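Local coordinates for protein putative fimbrial subunit (Corynebacterium diphtheriae, PDB 4HSQ) that serves as the major pilin SpaD, which probably polymerises into the shaft of a cell-surface pilus used in adhesion, represented here by its domains D2 and D3, at residues 14-19 / 182-187; 144-149 / 204-209; 39-44 / 85-90. All coordinates share one frame; numbering follows the deposited sequence.

Contact 1 (14-19 / 182-187)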
loop_
_atom_site.group_PDB
_atom_site.type_symbol
_atom_site.label_atom_id
_atom_site.label_comp_id
_atom_site.label_asym_id
_atom_site.label_seq_id
_atom_site.Cartn_x
_atom_site.Cartn_y
_atom_site.Cartn_z
ATOM N N ASP A 14 -5.486 0.201 5.567
ATOM C CA ASP A 14 -5.866 -1.214 5.572
ATOM C C ASP A 14 -5.665 -1.913 4.229
ATOM O O ASP A 14 -6.038 -3.070 4.091
ATOM C CB ASP A 14 -7.329 -1.393 6.036
ATOM C CG ASP A 14 -7.622 -0.803 7.412
ATOM O OD1 ASP A 14 -6.862 -1.097 8.369
ATOM O OD2 ASP A 14 -8.582 -0.034 7.525
ATOM N N GLN A 15 -5.025 -1.276 3.269
ATOM C CA GLN A 15 -4.836 -1.920 1.965
ATOM C C GLN A 15 -3.518 -2.660 2.005
ATOM O O GLN A 15 -2.464 -2.052 2.184
ATOM C CB GLN A 15 -4.893 -0.876 0.822
ATOM C CG GLN A 15 -6.238 -0.078 0.778
ATOM C CD GLN A 15 -7.439 -0.999 0.973
ATOM O OE1 GLN A 15 -7.652 -1.941 0.226
ATOM N NE2 GLN A 15 -8.178 -0.817 2.047
ATOM N N ASN A 16 -3.572 -3.986 1.855
ATOM C CA ASN A 16 -2.372 -4.800 1.931
ATOM C C ASN A 16 -1.733 -4.972 0.529
ATOM O O ASN A 16 -2.097 -4.271 -0.415
ATOM C CB ASN A 16 -2.737 -6.133 2.602
ATOM C CG ASN A 16 -3.226 -5.883 4.027
ATOM O OD1 ASN A 16 -2.613 -5.155 4.818
ATOM N ND2 ASN A 16 -4.339 -6.449 4.397
ATOM N N ILE A 17 -0.733 -5.847 0.403
ATOM C CA ILE A 17 -0.125 -6.055 -0.909
ATOM C C ILE A 17 -1.210 -6.571 -1.888
ATOM O O ILE A 17 -2.018 -7.414 -1.504
ATOM C CB ILE A 17 1.074 -7.033 -0.795
ATOM C CG1 ILE A 17 2.278 -6.406 -0.053
ATOM C CG2 ILE A 17 1.461 -7.693 -2.132
ATOM C CD1 ILE A 17 2.727 -5.102 -0.444
ATOM N N GLN A 18 -1.233 -6.003 -3.105
ATOM C CA GLN A 18 -2.140 -6.329 -4.220
ATOM C C GLN A 18 -3.584 -5.797 -3.986
ATOM O O GLN A 18 -4.479 -6.062 -4.782
ATOM C CB GLN A 18 -2.102 -7.832 -4.572
ATOM C CG GLN A 18 -0.770 -8.224 -5.270
ATOM C CD GLN A 18 -0.605 -7.611 -6.663
ATOM O OE1 GLN A 18 -1.469 -6.895 -7.158
ATOM N NE2 GLN A 18 0.481 -7.923 -7.354
ATOM N N ASP A 19 -3.789 -5.016 -2.915
ATOM C CA ASP A 19 -5.037 -4.307 -2.677
ATOM C C ASP A 19 -4.916 -2.951 -3.341
ATOM O O ASP A 19 -3.904 -2.263 -3.159
ATOM C CB ASP A 19 -5.352 -4.156 -1.187
ATOM C CG ASP A 19 -5.733 -5.448 -0.493
ATOM O OD1 ASP A 19 -6.309 -6.346 -1.166
ATOM O OD2 ASP A 19 -5.514 -5.547 0.736
ATOM N N GLY A 182 -12.251 -10.331 8.507
ATOM C CA GLY A 182 -11.533 -11.500 8.018
ATOM C C GLY A 182 -12.407 -12.735 7.841
ATOM O O GLY A 182 -13.592 -12.701 8.173
ATOM N N PRO A 183 -11.850 -13.859 7.353
ATOM C CA PRO A 183 -10.438 -14.064 6.966
ATOM C C PRO A 183 -10.066 -13.193 5.768
ATOM O O PRO A 183 -10.797 -13.110 4.780
ATOM C CB PRO A 183 -10.368 -15.569 6.676
ATOM C CG PRO A 183 -11.780 -15.946 6.304
ATOM C CD PRO A 183 -12.648 -15.088 7.166
ATOM N N LEU A 184 -8.955 -12.468 5.909
ATOM C CA LEU A 184 -8.466 -11.550 4.894
ATOM C C LEU A 184 -7.820 -12.260 3.716
ATOM O O LEU A 184 -7.111 -13.241 3.892
ATOM C CB LEU A 184 -7.422 -10.604 5.520
ATOM C CG LEU A 184 -7.901 -9.651 6.625
ATOM C CD1 LEU A 184 -6.741 -8.825 7.155
ATOM C CD2 LEU A 184 -8.997 -8.725 6.117
ATOM N N THR A 185 -8.050 -11.730 2.521
ATOM C CA THR A 185 -7.395 -12.197 1.314
ATOM C C THR A 185 -6.227 -11.251 1.059
ATOM O O THR A 185 -6.405 -10.025 0.960
ATOM C CB THR A 185 -8.360 -12.281 0.124
ATOM O OG1 THR A 185 -9.371 -13.241 0.426
ATOM C CG2 THR A 185 -7.638 -12.666 -1.178
ATOM N N VAL A 186 -5.034 -11.828 0.962
ATOM C CA VAL A 186 -3.812 -11.090 0.691
ATOM C C VAL A 186 -3.174 -11.754 -0.515
ATOM O O VAL A 186 -2.753 -12.920 -0.432
ATOM C CB VAL A 186 -2.843 -10.978 1.906
ATOM C CG1 VAL A 186 -1.633 -10.103 1.558
ATOM C CG2 VAL A 186 -3.555 -10.435 3.142
ATOM N N ASP A 187 -3.111 -11.004 -1.630
ATOM C CA ASP A 187 -2.548 -11.422 -2.922
ATOM C C ASP A 187 -3.161 -12.785 -3.364
ATOM O O ASP A 187 -2.436 -13.753 -3.549
ATOM C CB ASP A 187 -1.002 -11.458 -2.878
ATOM C CG ASP A 187 -0.326 -11.571 -4.252
ATOM O OD1 ASP A 187 -1.051 -11.717 -5.271
ATOM O OD2 ASP A 187 0.919 -11.450 -4.313
HETATM O O HOH W 1 -6.029 -7.700 2.243
HETATM O O HOH W 2 -4.528 -8.360 -1.839
HETATM O O HOH W 3 2.256 -9.602 -6.096
HETATM O O HOH W 4 -7.976 -8.345 -0.540
#

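Contact 2 (144-149 / 204-209)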
loop_
_atom_site.group_PDB
_atom_site.type_symbol
_atom_site.label_atom_id
_atom_site.label_comp_id
_atom_site.label_asym_id
_atom_site.label_seq_id
_atom_site.Cartn_x
_atom_site.Cartn_y
_atom_site.Cartn_z
ATOM N N THR A 144 4.077 5.144 2.115
ATOM C CA THR A 144 3.207 3.999 2.436
ATOM C C THR A 144 4.109 2.887 2.914
ATOM O O THR A 144 5.072 2.555 2.221
ATOM C CB THR A 144 2.418 3.581 1.183
ATOM O OG1 THR A 144 1.652 4.707 0.736
ATOM C CG2 THR A 144 1.504 2.391 1.447
ATOM N N TYR A 145 3.761 2.246 4.033
ATOM C CA TYR A 145 4.593 1.180 4.589
ATOM C C TYR A 145 3.894 -0.160 4.625
ATOM O O TYR A 145 2.761 -0.265 5.106
ATOM C CB TYR A 145 5.005 1.505 6.029
ATOM C CG TYR A 145 5.847 2.740 6.214
ATOM C CD1 TYR A 145 7.239 2.657 6.290
ATOM C CD2 TYR A 145 5.261 3.996 6.323
ATOM C CE1 TYR A 145 8.021 3.797 6.538
ATOM C CE2 TYR A 145 6.031 5.137 6.588
ATOM C CZ TYR A 145 7.410 5.031 6.672
ATOM O OH TYR A 145 8.158 6.159 6.898
ATOM N N HIS A 146 4.603 -1.189 4.180
ATOM C CA HIS A 146 4.136 -2.578 4.222
ATOM C C HIS A 146 5.248 -3.428 4.717
ATOM O O HIS A 146 6.395 -3.134 4.412
ATOM C CB HIS A 146 3.661 -3.088 2.845
ATOM C CG HIS A 146 2.357 -2.497 2.377
ATOM N ND1 HIS A 146 2.308 -1.254 1.778
ATOM C CD2 HIS A 146 1.101 -3.018 2.411
ATOM C CE1 HIS A 146 1.035 -1.048 1.478
ATOM N NE2 HIS A 146 0.272 -2.084 1.845
ATOM N N GLY A 147 4.924 -4.535 5.373
ATOM C CA GLY A 147 5.960 -5.448 5.842
ATOM C C GLY A 147 5.562 -6.878 5.611
ATOM O O GLY A 147 4.400 -7.174 5.309
ATOM N N LYS A 148 6.529 -7.764 5.706
ATOM C CA LYS A 148 6.244 -9.200 5.576
ATOM C C LYS A 148 5.946 -9.806 6.937
ATOM O O LYS A 148 6.524 -9.399 7.937
ATOM C CB LYS A 148 7.431 -9.917 4.952
ATOM C CG LYS A 148 7.670 -9.462 3.531
ATOM C CD LYS A 148 8.585 -10.457 2.811
ATOM C CE LYS A 148 9.783 -9.793 2.200
ATOM N NZ LYS A 148 10.753 -10.807 1.709
ATOM N N LEU A 149 5.051 -10.791 6.965
ATOM C CA LEU A 149 4.722 -11.494 8.174
ATOM C C LEU A 149 5.117 -12.958 7.992
ATOM O O LEU A 149 4.496 -13.666 7.208
ATOM C CB LEU A 149 3.234 -11.346 8.561
ATOM C CG LEU A 149 2.803 -12.184 9.790
ATOM C CD1 LEU A 149 3.591 -11.772 11.058
ATOM C CD2 LEU A 149 1.313 -12.086 10.017
ATOM N N GLY A 204 2.324 -9.051 1.554
ATOM C CA GLY A 204 2.706 -8.453 2.828
ATOM C C GLY A 204 1.545 -7.639 3.323
ATOM O O GLY A 204 0.513 -7.554 2.647
ATOM N N LEU A 205 1.703 -7.015 4.491
ATOM C CA LEU A 205 0.606 -6.323 5.123
ATOM C C LEU A 205 0.910 -4.873 5.368
ATOM O O LEU A 205 2.057 -4.515 5.606
ATOM C CB LEU A 205 0.270 -7.000 6.473
ATOM C CG LEU A 205 0.008 -8.513 6.451
ATOM C CD1 LEU A 205 -0.139 -9.056 7.883
ATOM C CD2 LEU A 205 -1.229 -8.837 5.587
ATOM N N HIS A 206 -0.143 -4.045 5.382
ATOM C CA HIS A 206 -0.019 -2.622 5.703
ATOM C C HIS A 206 0.333 -2.490 7.178
ATOM O O HIS A 206 -0.279 -3.155 8.033
ATOM C CB HIS A 206 -1.356 -1.934 5.428
ATOM C CG HIS A 206 -1.293 -0.447 5.318
ATOM N ND1 HIS A 206 -0.894 0.350 6.384
ATOM C CD2 HIS A 206 -1.673 0.349 4.297
ATOM C CE1 HIS A 206 -1.043 1.603 5.974
ATOM N NE2 HIS A 206 -1.522 1.656 4.734
ATOM N N VAL A 207 1.325 -1.659 7.485
ATOM C CA VAL A 207 1.683 -1.418 8.901
ATOM C C VAL A 207 0.505 -0.746 9.609
ATOM O O VAL A 207 -0.275 -0.005 8.984
ATOM C CB VAL A 207 2.972 -0.591 9.092
ATOM C CG1 VAL A 207 4.142 -1.210 8.311
ATOM C CG2 VAL A 207 2.764 0.901 8.725
ATOM N N THR A 208 0.398 -0.973 10.925
ATOM C CA THR A 208 -0.727 -0.411 11.685
ATOM C C THR A 208 -0.501 1.006 12.222
ATOM O O THR A 208 -1.477 1.661 12.573
ATOM C CB THR A 208 -1.039 -1.325 12.880
ATOM O OG1 THR A 208 0.123 -1.397 13.731
ATOM C CG2 THR A 208 -1.432 -2.731 12.441
ATOM N N ASP A 209 0.747 1.476 12.316
ATOM C CA ASP A 209 1.053 2.753 12.998
ATOM C C ASP A 209 1.196 3.962 12.073
ATOM O O ASP A 209 1.500 5.057 12.526
ATOM C CB ASP A 209 2.348 2.576 13.842
ATOM C CG ASP A 209 3.564 2.234 13.012
ATOM O OD1 ASP A 209 3.469 1.308 12.171
ATOM O OD2 ASP A 209 4.589 2.925 13.153
#

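Contact 3 (39-44 / 85-90)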
loop_
_atom_site.group_PDB
_atom_site.type_symbol
_atom_site.label_atom_id
_atom_site.label_comp_id
_atom_site.label_asym_id
_atom_site.label_seq_id
_atom_site.Cartn_x
_atom_site.Cartn_y
_atom_site.Cartn_z
ATOM N N THR A 39 -2.224 26.454 -22.791
ATOM C CA THR A 39 -1.800 25.701 -23.976
ATOM C C THR A 39 -1.207 24.329 -23.633
ATOM O O THR A 39 -1.114 23.483 -24.518
ATOM C CB THR A 39 -0.810 26.512 -24.831
ATOM O OG1 THR A 39 0.403 26.723 -24.101
ATOM C CG2 THR A 39 -1.411 27.838 -25.339
ATOM N N ALA A 40 -0.795 24.112 -22.371
ATOM C CA ALA A 40 -0.263 22.818 -21.934
ATOM C C ALA A 40 -0.384 22.666 -20.435
ATOM O O ALA A 40 -0.145 23.603 -19.686
ATOM C CB ALA A 40 1.194 22.648 -22.361
ATOM N N PHE A 41 -0.774 21.475 -19.994
ATOM C CA PHE A 41 -0.863 21.121 -18.582
ATOM C C PHE A 41 -0.759 19.617 -18.470
ATOM O O PHE A 41 -1.504 18.912 -19.147
ATOM C CB PHE A 41 -2.185 21.604 -17.946
ATOM C CG PHE A 41 -2.176 21.537 -16.438
ATOM C CD1 PHE A 41 -2.387 20.332 -15.776
ATOM C CD2 PHE A 41 -1.919 22.669 -15.679
ATOM C CE1 PHE A 41 -2.333 20.260 -14.384
ATOM C CE2 PHE A 41 -1.865 22.597 -14.282
ATOM C CZ PHE A 41 -2.077 21.393 -13.646
ATOM N N ARG A 42 0.148 19.120 -17.630
ATOM C CA ARG A 42 0.249 17.679 -17.403
ATOM C C ARG A 42 0.713 17.364 -15.975
ATOM O O ARG A 42 1.297 18.206 -15.297
ATOM C CB ARG A 42 1.165 16.992 -18.439
ATOM C CG ARG A 42 2.678 17.257 -18.273
ATOM C CD ARG A 42 3.439 16.699 -19.462
ATOM N NE ARG A 42 4.890 16.745 -19.252
ATOM C CZ ARG A 42 5.688 17.710 -19.702
ATOM N NH1 ARG A 42 5.183 18.740 -20.374
ATOM N NH2 ARG A 42 6.993 17.660 -19.476
ATOM N N PHE A 43 0.396 16.149 -15.520
ATOM C CA PHE A 43 0.879 15.599 -14.266
ATOM C C PHE A 43 1.856 14.540 -14.607
ATOM O O PHE A 43 1.585 13.746 -15.503
ATOM C CB PHE A 43 -0.268 14.970 -13.431
ATOM C CG PHE A 43 -1.499 15.802 -13.205
ATOM C CD1 PHE A 43 -1.734 16.402 -11.974
ATOM C CD2 PHE A 43 -2.482 15.904 -14.193
ATOM C CE1 PHE A 43 -2.912 17.128 -11.740
ATOM C CE2 PHE A 43 -3.667 16.621 -13.954
ATOM C CZ PHE A 43 -3.878 17.212 -12.722
ATOM N N GLU A 44 2.960 14.451 -13.854
ATOM C CA GLU A 44 3.946 13.396 -14.037
ATOM C C GLU A 44 4.212 12.769 -12.706
ATOM O O GLU A 44 4.242 13.478 -11.709
ATOM C CB GLU A 44 5.243 13.929 -14.671
ATOM C CG GLU A 44 5.063 14.163 -16.158
ATOM C CD GLU A 44 6.328 14.396 -16.955
ATOM O OE1 GLU A 44 7.430 14.275 -16.378
ATOM O OE2 GLU A 44 6.212 14.711 -18.160
ATOM N N VAL A 85 -0.116 12.080 -17.205
ATOM C CA VAL A 85 -1.515 12.410 -17.515
ATOM C C VAL A 85 -1.480 13.788 -18.134
ATOM O O VAL A 85 -1.139 14.743 -17.446
ATOM C CB VAL A 85 -2.440 12.331 -16.270
ATOM C CG1 VAL A 85 -3.872 12.695 -16.654
ATOM C CG2 VAL A 85 -2.372 10.938 -15.636
ATOM N N THR A 86 -1.758 13.879 -19.441
ATOM C CA THR A 86 -1.633 15.128 -20.211
ATOM C C THR A 86 -2.979 15.631 -20.646
ATOM O O THR A 86 -3.718 14.887 -21.275
ATOM C CB THR A 86 -0.750 14.872 -21.439
ATOM O OG1 THR A 86 0.469 14.250 -21.037
ATOM C CG2 THR A 86 -0.436 16.150 -22.224
ATOM N N LEU A 87 -3.289 16.899 -20.376
ATOM C CA LEU A 87 -4.562 17.430 -20.854
ATOM C C LEU A 87 -4.486 17.580 -22.351
ATOM O O LEU A 87 -3.432 17.956 -22.889
ATOM C CB LEU A 87 -4.957 18.765 -20.200
ATOM C CG LEU A 87 -5.029 18.817 -18.673
ATOM C CD1 LEU A 87 -5.707 20.098 -18.244
ATOM C CD2 LEU A 87 -5.792 17.616 -18.090
ATOM N N THR A 88 -5.581 17.213 -23.029
ATOM C CA THR A 88 -5.681 17.343 -24.485
ATOM C C THR A 88 -6.130 18.767 -24.803
ATOM O O THR A 88 -6.486 19.491 -23.875
ATOM C CB THR A 88 -6.694 16.316 -25.029
ATOM O OG1 THR A 88 -7.979 16.609 -24.485
ATOM C CG2 THR A 88 -6.313 14.887 -24.714
ATOM N N ASP A 89 -6.250 19.131 -26.095
ATOM C CA ASP A 89 -6.783 20.458 -26.432
ATOM C C ASP A 89 -8.244 20.612 -25.940
ATOM O O ASP A 89 -8.576 21.677 -25.428
ATOM C CB ASP A 89 -6.652 20.760 -27.926
ATOM C CG ASP A 89 -5.221 21.039 -28.371
ATOM O OD1 ASP A 89 -4.386 21.424 -27.510
ATOM O OD2 ASP A 89 -4.929 20.866 -29.576
ATOM N N GLU A 90 -9.078 19.546 -25.995
ATOM C CA GLU A 90 -10.456 19.620 -25.467
ATOM C C GLU A 90 -10.460 19.796 -23.937
ATOM O O GLU A 90 -11.258 20.573 -23.410
ATOM C CB GLU A 90 -11.271 18.377 -25.836
ATOM C CG GLU A 90 -11.596 18.269 -27.312
ATOM C CD GLU A 90 -11.850 16.864 -27.816
ATOM O OE1 GLU A 90 -12.170 15.976 -26.991
ATOM O OE2 GLU A 90 -11.740 16.650 -29.046
HETATM O O HOH W 5 -2.440 23.663 -26.935
HETATM O O HOH W 6 -1.258 19.635 -22.317
#

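Contact 1 (14-19 / 182-187)
The side chain of Gln18 lies against that of Asp187, its CG 3.5 Å from Asp187 OD1 and equally near the carboxylate carbon. Here a CH2 of the glutamine makes van der Waals contact with the carboxylate; the amide beyond, turned 45° from the carboxylate plane, takes no direct part. Asp187 reaches it because its CG stands anti to its own backbone N (chi1 -167°). One water joins the polar ends, accepting a hydrogen bond from Gln18 NE2 and donating one to Asp187 OD2. Further along, Val186 CG1 sits 4.1 Å from Ile17 O, and the CB of Asn16 packs loosely on the same methyl.

The two loops come from the regions matching the Sgo0707 N2 family and the prealbumin-like family, and they probably form part of the interface between domains D2 and D3. Direct hydrogen bonds between them are absent, so water carries the polar part of the joint. A second water accepts from Asp187 N and donates both to Ile17 O, at 2.7 Å, and to Asp19 OD1. Two more waters lie between the Asp19 carboxylate and Thr185 O, one of them also accepting from Asn16 ND2 at 3.0 Å.

Behind this layer, a type II turn from Asn16 to Asp19 sets the shape of the first loop, closed by Asp19 N to Asn16 O at 3.1 Å. Gln18 occupies its third position with a positive phi of 74°. Asp19 OD2 returns across the turn to accept from Asn16 N at 2.7 Å, which helps hold the carboxylate where OD1 and OD2 meet the waters. Farther out, Asn16 OD1 accepts from the backbone N of His206, and Val186 leans on Ile202 and Leu205 of strand 199-206.

Contact 2 (144-149 / 204-209)
A short antiparallel ladder between strands 142-155 and 199-206, in the prealbumin-like part of the chain, pairs Gly147 with Leu205 and His146 with His206. Gly147 and Leu205 form the hydrogen-bonded pair: Gly147 N donates to Leu205 O at 2.9 Å, and Leu205 N returns a bond to Gly147 O at 2.8 Å. The ladder runs on past the end of the second strand, where Val207 N meets Tyr145 O at 3.1 Å in a bond that is almost straight at hydrogen (175°), although the donor stands above the carbonyl plane.

His146 and His206 are the non-hydrogen-bonded pair, and their side chains share one face of the sheet in a T-shaped arrangement: His206 turns its edge to the face of His146, with centroids 5.1 Å apart and planes at 63°. The torsions bring the rings together: His206 CG lies opposite its backbone N (chi1 -163°), whereas His146 CG stays beside its own. Tyr145 O lies over one face of the His206 ring, offset toward its rim. His206 ND1 donates to Val207 O at 2.7 Å, almost in the ring plane, while NE2 pairs with Asp12 OD1. With both ring nitrogens held and a carboxylate beside it, the imidazole may well be cationic. NE2 of His146 bonds to Gln15 O. Leu205 lies on the opposite face, where its CD1 meets Leu149 CD2 at 4.0 Å, and both methyls of Val207 press on Tyr145 CB.

Leu205 and Leu149 continue onto Phe223 and Leu225 of strand 222-229. Val207 rests on helix 248-252, which contains the calcium-site residue Ile251, and strand 264-271 runs parallel along the other edge of 142-155.

Contact 3 (39-44 / 85-90)
Val85 O is approached by two neighbouring residues of the facing strand: Phe43 N donates to it at 2.8 Å. Arg42 CA lies 3.2 Å from Val85 O in a weaker CA-H...O contact. The Phe43 ring also brings its edge to this oxygen through CD2. Val85 N completes the hydrogen-bonded pair by donating to Phe43 O at 2.9 Å. Two residues on, Leu87 N meets Phe41 O at 3.0 Å, nearly in line with the carbonyl bond. There the ladder opens, and a water takes over the next link, accepting from Phe41 N and donating to Leu87 O.

Strands 41-46 and 82-87 thus run antiparallel, their short axes at 175°, in one sheet of the Sgo0707 N2 region, a beta-rich domain of the adhesin type. Phe41, Phe43, Val85 and Leu87 face strand 100-109, touching Met101 and Leu103 of the other sheet. Leu87 CD1 lies 3.8 Å from Phe41 CB, the two side chains running alongside each other. Phe41 CE1 stands over the rim of one face of the Phe43 ring.

On the other face Arg42 and Thr86 point the same way, with Thr86 OG1 3.8 Å from Arg42 CB. Arg42 CG sits between its backbone N and carbonyl carbon (chi1 73°), and the extended chain carries NE to Glu44 OE2, a salt bridge of 2.7 Å; OE2 lies in the guanidinium plane, NE above that of the carboxylate. Lys82 holds the other carboxylate oxygen. Past the strand, Thr88 N-caps helix 89-93 through OG1 and Gly91 N, and a water spans Thr39 O and Asp89 OD1.

Overall arrangement
Contacts 1 and 2 adjoin, their centres 11 Å apart, and meet directly where Gln15 and Asn16 reach the two histidines of contact 2. Contact 3 lies about 34 Å from the centre of contact 1 and 35 Å from that of contact 2. Its segments fall between the two of contact 1 in sequence, whereas those of contacts 1 and 2 alternate, so loop 14-19, early in this fragment, meets a region much later in the sequence. Contact 3 is probably internal to the Sgo0707 N2 domain, although its sheet runs on through strands 117-127 and 142-155 to contact 2. Contact 2 pairs strands of the prealbumin-like part, which contact 1 probably ties to the N2 part.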